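Local coordinates for protein fructuronate-tagaturonate epimerase UxaE from Cohnella laeviribosi in complex with 1 glycerol (Cohnella laeviribosi, PDB 6IL9) that catalyses the epimerisation that interconverts fructuronate and tagaturonate, on a TIM-barrel fold with a bound zinc ion, at residues S197-K202 against D240-R245; R201-E204 against V210-H213; Q249-I254 against S289-K294. All coordinates share one frame; numbering follows the deposited sequence.

Contact 1. Residues S197-K202 against D240-R245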
loop_
_atom_site.group_PDB
_atom_site.type_symbol
_atom_site.label_atom_id
_atom_site.label_comp_id
_atom_site.label_asym_id
_atom_site.label_seq_id
_atom_site.Cartn_x
_atom_site.Cartn_y
_atom_site.Cartn_z
ATOM N N SER A 197 0.257 -35.258 -18.348
ATOM C CA SER A 197 -0.076 -36.553 -17.759
ATOM C C SER A 197 0.230 -36.570 -16.268
ATOM O O SER A 197 -0.505 -37.190 -15.491
ATOM C CB SER A 197 0.668 -37.671 -18.485
ATOM O OG SER A 197 -0.075 -38.129 -19.604
ATOM N N GLU A 198 1.304 -35.890 -15.854
ATOM C CA GLU A 198 1.620 -35.764 -14.434
ATOM C C GLU A 198 0.550 -34.965 -13.691
ATOM O O GLU A 198 0.234 -35.264 -12.531
ATOM C CB GLU A 198 2.992 -35.113 -14.272
ATOM C CG GLU A 198 3.276 -34.559 -12.889
ATOM C CD GLU A 198 4.647 -33.923 -12.797
ATOM O OE1 GLU A 198 5.009 -33.440 -11.702
ATOM O OE2 GLU A 198 5.364 -33.905 -13.822
ATOM N N VAL A 199 -0.005 -33.931 -14.334
ATOM C CA VAL A 199 -1.166 -33.243 -13.767
ATOM C C VAL A 199 -2.284 -34.242 -13.515
ATOM O O VAL A 199 -2.824 -34.334 -12.406
ATOM C CB VAL A 199 -1.635 -32.105 -14.694
ATOM C CG1 VAL A 199 -3.095 -31.766 -14.411
ATOM C CG2 VAL A 199 -0.758 -30.886 -14.530
ATOM N N LYS A 200 -2.636 -35.018 -14.546
ATOM C CA LYS A 200 -3.652 -36.055 -14.398
ATOM C C LYS A 200 -3.299 -37.044 -13.291
ATOM O O LYS A 200 -4.196 -37.560 -12.616
ATOM C CB LYS A 200 -3.838 -36.787 -15.726
ATOM C CG LYS A 200 -4.735 -38.012 -15.648
ATOM C CD LYS A 200 -6.186 -37.649 -15.878
ATOM C CE LYS A 200 -6.563 -37.852 -17.332
ATOM N NZ LYS A 200 -6.370 -39.269 -17.747
ATOM N N ARG A 201 -2.008 -37.305 -13.071
ATOM C CA ARG A 201 -1.610 -38.273 -12.052
ATOM C C ARG A 201 -1.751 -37.692 -10.650
ATOM O O ARG A 201 -2.306 -38.334 -9.749
ATOM C CB ARG A 201 -0.171 -38.723 -12.290
ATOM C CG ARG A 201 -0.016 -40.210 -12.516
ATOM C CD ARG A 201 1.036 -40.483 -13.562
ATOM N NE ARG A 201 2.214 -39.631 -13.415
ATOM C CZ ARG A 201 2.901 -39.144 -14.443
ATOM N NH1 ARG A 201 3.962 -38.371 -14.242
ATOM N NH2 ARG A 201 2.510 -39.421 -15.677
ATOM N N LYS A 202 -1.218 -36.489 -10.437
ATOM C CA LYS A 202 -1.381 -35.825 -9.150
ATOM C C LYS A 202 -2.854 -35.553 -8.870
ATOM O O LYS A 202 -3.313 -35.684 -7.725
ATOM C CB LYS A 202 -0.547 -34.538 -9.134
ATOM C CG LYS A 202 -0.675 -33.680 -7.884
ATOM C CD LYS A 202 -0.680 -34.505 -6.599
ATOM C CE LYS A 202 -1.557 -33.838 -5.550
ATOM N NZ LYS A 202 -2.913 -34.458 -5.452
ATOM N N ASP A 240 -5.977 -26.510 -12.878
ATOM C CA ASP A 240 -6.502 -25.455 -12.011
ATOM C C ASP A 240 -6.728 -25.955 -10.587
ATOM O O ASP A 240 -6.388 -25.265 -9.620
ATOM C CB ASP A 240 -7.808 -24.900 -12.574
ATOM C CG ASP A 240 -7.590 -23.869 -13.664
ATOM O OD1 ASP A 240 -6.458 -23.353 -13.786
ATOM O OD2 ASP A 240 -8.564 -23.576 -14.388
ATOM N N VAL A 241 -7.319 -27.142 -10.440
ATOM C CA VAL A 241 -7.545 -27.694 -9.105
ATOM C C VAL A 241 -6.216 -27.899 -8.381
ATOM O O VAL A 241 -6.059 -27.531 -7.211
ATOM C CB VAL A 241 -8.362 -28.999 -9.195
ATOM C CG1 VAL A 241 -8.480 -29.674 -7.816
ATOM C CG2 VAL A 241 -9.743 -28.724 -9.770
ATOM N N LEU A 242 -5.223 -28.471 -9.072
ATOM C CA LEU A 242 -3.941 -28.729 -8.422
ATOM C C LEU A 242 -3.238 -27.438 -8.016
ATOM O O LEU A 242 -2.617 -27.373 -6.949
ATOM C CB LEU A 242 -3.041 -29.543 -9.348
ATOM C CG LEU A 242 -3.516 -30.966 -9.614
ATOM C CD1 LEU A 242 -2.562 -31.664 -10.578
ATOM C CD2 LEU A 242 -3.608 -31.740 -8.307
ATOM N N VAL A 243 -3.313 -26.403 -8.857
ATOM C CA VAL A 243 -2.575 -25.176 -8.581
ATOM C C VAL A 243 -3.216 -24.407 -7.430
ATOM O O VAL A 243 -2.515 -23.833 -6.587
ATOM C CB VAL A 243 -2.477 -24.311 -9.854
ATOM C CG1 VAL A 243 -1.833 -22.968 -9.532
ATOM C CG2 VAL A 243 -1.671 -25.040 -10.932
ATOM N N TYR A 244 -4.551 -24.381 -7.373
ATOM C CA TYR A 244 -5.264 -23.411 -6.558
ATOM C C TYR A 244 -6.066 -23.984 -5.393
ATOM O O TYR A 244 -6.450 -23.205 -4.514
ATOM C CB TYR A 244 -6.214 -22.577 -7.441
ATOM C CG TYR A 244 -5.478 -21.694 -8.425
ATOM C CD1 TYR A 244 -4.865 -20.517 -8.008
ATOM C CD2 TYR A 244 -5.368 -22.053 -9.761
ATOM C CE1 TYR A 244 -4.170 -19.718 -8.898
ATOM C CE2 TYR A 244 -4.672 -21.256 -10.662
ATOM C CZ TYR A 244 -4.080 -20.091 -10.220
ATOM O OH TYR A 244 -3.387 -19.294 -11.101
ATOM N N ARG A 245 -6.335 -25.297 -5.344
ATOM C CA ARG A 245 -7.278 -25.809 -4.346
ATOM C C ARG A 245 -6.817 -25.504 -2.927
ATOM O O ARG A 245 -7.611 -25.059 -2.089
ATOM C CB ARG A 245 -7.496 -27.316 -4.503
ATOM C CG ARG A 245 -8.395 -27.886 -3.417
ATOM C CD ARG A 245 -8.679 -29.369 -3.582
ATOM N NE ARG A 245 -8.982 -29.997 -2.292
ATOM C CZ ARG A 245 -10.154 -29.922 -1.663
ATOM N NH1 ARG A 245 -11.173 -29.245 -2.188
ATOM N NH2 ARG A 245 -10.309 -30.527 -0.493
#
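No ring or guanidinium group takes part where V199 and K202 meet L242; the flat groups nearby are covered from within their own helices. E198 CA lies 3.5 Å above one face of the R201 guanidinium, toward the rim, and the Y244 ring has V243 CG1 over one face, also near the rim. The contact itself is a single aliphatic knob, L242, pushed from the longer helix against one turn of the other. CG of L242 stands anti to the carbonyl carbon (chi1 -67°) and the chain runs on extended (chi2 178°), which carries both methyls across the gap between the helices. CD1 presses on the backbone, 3.2 Å from V199 O, a tight approach of a methyl to a carbonyl oxygen rather than a hydrogen bond. V199 CG1 adds a looser touch, 3.9 Å from L242 CD1. K202 meets both methyls: its CG lies 3.5 Å from L242 CD2 and its CB 3.8 Å from L242 CD1. The lysine chain is bent at chi2 (42°) and again further out, and K202 CE and NZ are each 4.0 Å from L242 CD2. It thus covers one side of the partly exposed leucine. No polar bond joins the segments. Helix 196-204 belongs to the segment between strands 178-182 and 267-271 of the TIM barrel. V199 also packs on M238 and R239, one turn earlier on helix 234-259. On its other flanks that helix touches L206 and Y214 through V241, and helix 281-293 through Y244, while D240 OD1 bonds to S283 OG. Helix 196-204 thereby rests on helix 234-259, which in turn is packed against helices 208-218 and 281-293.

Contact 2. Residues R201-E204 against V210-H213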
loop_
_atom_site.group_PDB
_atom_site.type_symbol
_atom_site.label_atom_id
_atom_site.label_comp_id
_atom_site.label_asym_id
_atom_site.label_seq_id
_atom_site.Cartn_x
_atom_site.Cartn_y
_atom_site.Cartn_z
ATOM N N ARG A 201 -2.008 -37.305 -13.071
ATOM C CA ARG A 201 -1.610 -38.273 -12.052
ATOM C C ARG A 201 -1.751 -37.692 -10.650
ATOM O O ARG A 201 -2.306 -38.334 -9.749
ATOM C CB ARG A 201 -0.171 -38.723 -12.290
ATOM C CG ARG A 201 -0.016 -40.210 -12.516
ATOM C CD ARG A 201 1.036 -40.483 -13.562
ATOM N NE ARG A 201 2.214 -39.631 -13.415
ATOM C CZ ARG A 201 2.901 -39.144 -14.443
ATOM N NH1 ARG A 201 3.962 -38.371 -14.242
ATOM N NH2 ARG A 201 2.510 -39.421 -15.677
ATOM N N LYS A 202 -1.218 -36.489 -10.437
ATOM C CA LYS A 202 -1.381 -35.825 -9.150
ATOM C C LYS A 202 -2.854 -35.553 -8.870
ATOM O O LYS A 202 -3.313 -35.684 -7.725
ATOM C CB LYS A 202 -0.547 -34.538 -9.134
ATOM C CG LYS A 202 -0.675 -33.680 -7.884
ATOM C CD LYS A 202 -0.680 -34.505 -6.599
ATOM C CE LYS A 202 -1.557 -33.838 -5.550
ATOM N NZ LYS A 202 -2.913 -34.458 -5.452
ATOM N N TYR A 203 -3.616 -35.204 -9.911
ATOM C CA TYR A 203 -5.049 -34.979 -9.748
ATOM C C TYR A 203 -5.758 -36.234 -9.252
ATOM O O TYR A 203 -6.688 -36.154 -8.438
ATOM C CB TYR A 203 -5.660 -34.508 -11.071
ATOM C CG TYR A 203 -7.155 -34.262 -11.043
ATOM C CD1 TYR A 203 -7.675 -33.056 -10.579
ATOM C CD2 TYR A 203 -8.053 -35.229 -11.489
ATOM C CE1 TYR A 203 -9.046 -32.833 -10.549
ATOM C CE2 TYR A 203 -9.416 -35.010 -11.471
ATOM C CZ TYR A 203 -9.906 -33.807 -11.002
ATOM O OH TYR A 203 -11.257 -33.594 -10.978
ATOM N N GLU A 204 -5.330 -37.408 -9.725
ATOM C CA GLU A 204 -6.026 -38.637 -9.360
ATOM C C GLU A 204 -5.753 -39.064 -7.922
ATOM O O GLU A 204 -6.484 -39.910 -7.395
ATOM C CB GLU A 204 -5.650 -39.766 -10.324
ATOM C CG GLU A 204 -6.231 -39.605 -11.728
ATOM C CD GLU A 204 -7.692 -40.007 -11.832
ATOM O OE1 GLU A 204 -8.164 -40.213 -12.974
ATOM O OE2 GLU A 204 -8.364 -40.120 -10.781
ATOM N N VAL A 210 -13.753 -34.703 -3.809
ATOM C CA VAL A 210 -13.194 -33.474 -4.369
ATOM C C VAL A 210 -13.298 -33.495 -5.885
ATOM O O VAL A 210 -13.774 -32.540 -6.513
ATOM C CB VAL A 210 -11.729 -33.312 -3.924
ATOM C CG1 VAL A 210 -11.054 -32.165 -4.663
ATOM C CG2 VAL A 210 -11.628 -33.147 -2.410
ATOM N N ARG A 211 -12.843 -34.588 -6.497
ATOM C CA ARG A 211 -12.863 -34.674 -7.951
ATOM C C ARG A 211 -14.285 -34.641 -8.481
ATOM O O ARG A 211 -14.543 -34.051 -9.537
ATOM C CB ARG A 211 -12.121 -35.935 -8.402
ATOM C CG ARG A 211 -10.636 -35.876 -8.095
ATOM C CD ARG A 211 -9.885 -37.034 -8.723
ATOM N NE ARG A 211 -9.791 -38.180 -7.822
ATOM C CZ ARG A 211 -10.567 -39.256 -7.902
ATOM N NH1 ARG A 211 -11.505 -39.333 -8.836
ATOM N NH2 ARG A 211 -10.405 -40.257 -7.044
ATOM N N SER A 212 -15.234 -35.217 -7.742
ATOM C CA SER A 212 -16.628 -35.153 -8.163
ATOM C C SER A 212 -17.172 -33.731 -8.065
ATOM O O SER A 212 -17.891 -33.272 -8.962
ATOM C CB SER A 212 -17.468 -36.116 -7.325
ATOM O OG SER A 212 -18.817 -35.698 -7.254
ATOM N N HIS A 213 -16.836 -33.017 -6.986
ATOM C CA HIS A 213 -17.318 -31.646 -6.824
ATOM C C HIS A 213 -16.868 -30.769 -7.985
ATOM O O HIS A 213 -17.671 -30.032 -8.569
ATOM C CB HIS A 213 -16.830 -31.065 -5.494
ATOM C CG HIS A 213 -16.955 -29.571 -5.399
ATOM N ND1 HIS A 213 -18.145 -28.941 -5.096
ATOM C CD2 HIS A 213 -16.038 -28.584 -5.561
ATOM C CE1 HIS A 213 -17.956 -27.632 -5.077
ATOM N NE2 HIS A 213 -16.688 -27.389 -5.360
#
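R211 reaches Y203 by a side chain that leaves with CG anti to its carbonyl carbon, runs straight at chi2 and then bends at chi3 (-91°); Y203 swings its ring toward it with CG anti to the backbone N (chi1 179°). The two belong to a helix-loop-helix connection, in which helices 196-204 and 208-218 are separated by a few residues. The methylenes of R211 lie against the tyrosine: CG makes an off-centre CH-pi contact, 4.0 Å from the centroid of the Y203 ring, while CD sits 3.4 Å from Y203 CE2, and also 3.3 Å from Y203 O. The ring and guanidinium planes are 64° apart, so they do not stack. The polar ends are held just outside these segments: Y203 OH bonds to E215 OE1, and R211 NE to L206 O, which anchors the guanidinium at the connecting loop. E204, exposed to solvent, adds a long salt bridge by charge alone. Its OE2 hovers 3.6 Å above one face of the R211 guanidinium, toward the rim, and is 3.8 Å from R211 NH1, with no N-H pointing at it.

Contact 3. Residues Q249-I254 against S289-K294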
loop_
_atom_site.group_PDB
_atom_site.type_symbol
_atom_site.label_atom_id
_atom_site.label_comp_id
_atom_site.label_asym_id
_atom_site.label_seq_id
_atom_site.Cartn_x
_atom_site.Cartn_y
_atom_site.Cartn_z
ATOM N N GLN A 249 -8.818 -23.266 -0.139
ATOM C CA GLN A 249 -9.160 -23.728 1.201
ATOM C C GLN A 249 -8.635 -22.770 2.255
ATOM O O GLN A 249 -9.296 -22.530 3.274
ATOM C CB GLN A 249 -8.602 -25.131 1.427
ATOM C CG GLN A 249 -9.239 -26.169 0.557
ATOM C CD GLN A 249 -10.722 -26.282 0.808
ATOM O OE1 GLN A 249 -11.535 -26.144 -0.113
ATOM N NE2 GLN A 249 -11.090 -26.524 2.063
ATOM N N PHE A 250 -7.451 -22.207 2.014
ATOM C CA PHE A 250 -6.842 -21.267 2.946
ATOM C C PHE A 250 -7.622 -19.959 2.985
ATOM O O PHE A 250 -7.827 -19.388 4.061
ATOM C CB PHE A 250 -5.381 -21.033 2.545
ATOM C CG PHE A 250 -4.639 -20.067 3.435
ATOM C CD1 PHE A 250 -4.472 -20.329 4.790
ATOM C CD2 PHE A 250 -4.084 -18.912 2.904
ATOM C CE1 PHE A 250 -3.781 -19.445 5.606
ATOM C CE2 PHE A 250 -3.393 -18.018 3.712
ATOM C CZ PHE A 250 -3.247 -18.281 5.067
ATOM N N MET A 251 -8.064 -19.476 1.819
ATOM C CA MET A 251 -8.922 -18.296 1.765
ATOM C C MET A 251 -10.177 -18.493 2.609
ATOM O O MET A 251 -10.543 -17.634 3.421
ATOM C CB MET A 251 -9.308 -17.996 0.307
ATOM C CG MET A 251 -8.163 -17.623 -0.637
ATOM S SD MET A 251 -8.586 -17.773 -2.418
ATOM C CE MET A 251 -6.929 -17.863 -3.091
ATOM N N ILE A 252 -10.859 -19.623 2.413
ATOM C CA ILE A 252 -12.105 -19.877 3.127
ATOM C C ILE A 252 -11.849 -19.959 4.628
ATOM O O ILE A 252 -12.610 -19.410 5.430
ATOM C CB ILE A 252 -12.766 -21.163 2.603
ATOM C CG1 ILE A 252 -13.187 -20.972 1.145
ATOM C CG2 ILE A 252 -13.966 -21.535 3.468
ATOM C CD1 ILE A 252 -13.310 -22.277 0.369
ATOM N N TYR A 253 -10.780 -20.653 5.020
ATOM C CA TYR A 253 -10.461 -20.845 6.433
ATOM C C TYR A 253 -10.227 -19.510 7.131
ATOM O O TYR A 253 -10.743 -19.265 8.229
ATOM C CB TYR A 253 -9.230 -21.744 6.545
ATOM C CG TYR A 253 -8.517 -21.731 7.884
ATOM C CD1 TYR A 253 -9.024 -22.439 8.972
ATOM C CD2 TYR A 253 -7.314 -21.043 8.044
ATOM C CE1 TYR A 253 -8.355 -22.449 10.192
ATOM C CE2 TYR A 253 -6.643 -21.041 9.263
ATOM C CZ TYR A 253 -7.172 -21.743 10.332
ATOM O OH TYR A 253 -6.510 -21.750 11.542
ATOM N N ILE A 254 -9.453 -18.630 6.497
ATOM C CA ILE A 254 -9.188 -17.313 7.074
ATOM C C ILE A 254 -10.466 -16.482 7.116
ATOM O O ILE A 254 -10.762 -15.813 8.117
ATOM C CB ILE A 254 -8.075 -16.603 6.279
ATOM C CG1 ILE A 254 -6.727 -17.328 6.446
ATOM C CG2 ILE A 254 -7.976 -15.143 6.681
ATOM C CD1 ILE A 254 -6.252 -17.461 7.892
ATOM N N SER A 289 -15.411 -18.442 -8.257
ATOM C CA SER A 289 -16.640 -19.217 -8.183
ATOM C C SER A 289 -16.667 -20.078 -6.929
ATOM O O SER A 289 -17.708 -20.211 -6.277
ATOM C CB SER A 289 -16.779 -20.087 -9.431
ATOM O OG SER A 289 -18.036 -20.720 -9.458
ATOM N N GLU A 290 -15.528 -20.673 -6.575
ATOM C CA GLU A 290 -15.482 -21.508 -5.383
ATOM C C GLU A 290 -15.667 -20.683 -4.123
ATOM O O GLU A 290 -16.355 -21.110 -3.192
ATOM C CB GLU A 290 -14.157 -22.263 -5.313
ATOM C CG GLU A 290 -14.030 -23.339 -6.365
ATOM C CD GLU A 290 -15.186 -24.312 -6.327
ATOM O OE1 GLU A 290 -15.307 -25.080 -5.340
ATOM O OE2 GLU A 290 -15.981 -24.303 -7.285
ATOM N N LEU A 291 -15.021 -19.521 -4.058
ATOM C CA LEU A 291 -15.144 -18.678 -2.875
ATOM C C LEU A 291 -16.556 -18.140 -2.735
ATOM O O LEU A 291 -17.140 -18.166 -1.648
ATOM C CB LEU A 291 -14.152 -17.523 -2.962
ATOM C CG LEU A 291 -12.693 -17.945 -2.963
ATOM C CD1 LEU A 291 -11.844 -16.737 -3.245
ATOM C CD2 LEU A 291 -12.339 -18.554 -1.619
ATOM N N ILE A 292 -17.110 -17.615 -3.827
ATOM C CA ILE A 292 -18.449 -17.046 -3.756
ATOM C C ILE A 292 -19.462 -18.135 -3.413
ATOM O O ILE A 292 -20.408 -17.913 -2.642
ATOM C CB ILE A 292 -18.773 -16.316 -5.075
ATOM C CG1 ILE A 292 -17.740 -15.213 -5.334
ATOM C CG2 ILE A 292 -20.119 -15.697 -5.010
ATOM C CD1 ILE A 292 -17.742 -14.101 -4.318
ATOM N N GLY A 293 -19.236 -19.352 -3.917
ATOM C CA GLY A 293 -20.086 -20.473 -3.546
ATOM C C GLY A 293 -20.047 -20.800 -2.065
ATOM O O GLY A 293 -21.011 -21.340 -1.521
ATOM N N LYS A 294 -18.945 -20.474 -1.388
ATOM C CA LYS A 294 -18.813 -20.727 0.041
ATOM C C LYS A 294 -19.124 -19.496 0.887
ATOM O O LYS A 294 -18.749 -19.450 2.067
ATOM C CB LYS A 294 -17.411 -21.256 0.362
ATOM C CG LYS A 294 -17.259 -22.740 0.054
ATOM C CD LYS A 294 -18.009 -23.577 1.087
ATOM C CE LYS A 294 -17.153 -23.800 2.333
ATOM N NZ LYS A 294 -17.969 -23.915 3.579
#
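Sulfur and methyl groups make the deeper half of this contact, where M251 meets L291. CG of M251 is anti to the carbonyl carbon (chi1 -64°) and the chain is extended beyond it, which brings SD to 3.5 Å from L291 CD1 as the two side chains cross at about a right angle. M251 CB touches the other methyl, L291 CD2, at 3.6 Å, so the two methyls lie along one side of the methionine chain. Purely aliphatic contacts follow on I252: its CG1 lies 3.8 Å from L291 CD2, and its CD1 reaches K294 CG at 4.0 Å. K294, at the C-terminal end of the segment, uses its carbon chain to cover this isoleucine. Polar groups find partners outside the two segments, and no hydrogen bond joins them. K294 NZ makes a long, weak ion pair with E256 OE2, whereas E290 is gripped by H213, K217 and Y218, all from helix 208-218. The contact is a buried helix-helix seam on the outside of the TIM barrel. M251 and L291 both pack on I270 of strand 267-271, the side chain of M251 about 13 Å from the zinc ion. Helix 234-259, coming before that strand, and helix 281-293, coming after it, thus close side by side over the strand; I254 and F250 extend the cover to L181 of the neighbouring barrel strand 178-182.

Overall arrangement
From the N terminus, the chain leaves barrel strand 178-182, passes helix 189-193 and enters helix 196-204, the start of contacts 1 and 2. Contact 2 closes the short loop to helix 208-218. Contact 1 closes a wider one, which takes in that helix and the strand pair 221-225 and 228-232 before helix 234-259 returns; its loop therefore contains the whole of contact 2. L242 CD1 and V241 both touch Y203, so the two contacts are continuous. Contact 3 follows in series: further along helix 234-259, it closes the crossing through strand 267-271 to helix 281-293. H213 and E290, in a probable hydrogen bond, connect contacts 2 and 3, tying the peripheral helices to the barrel wall.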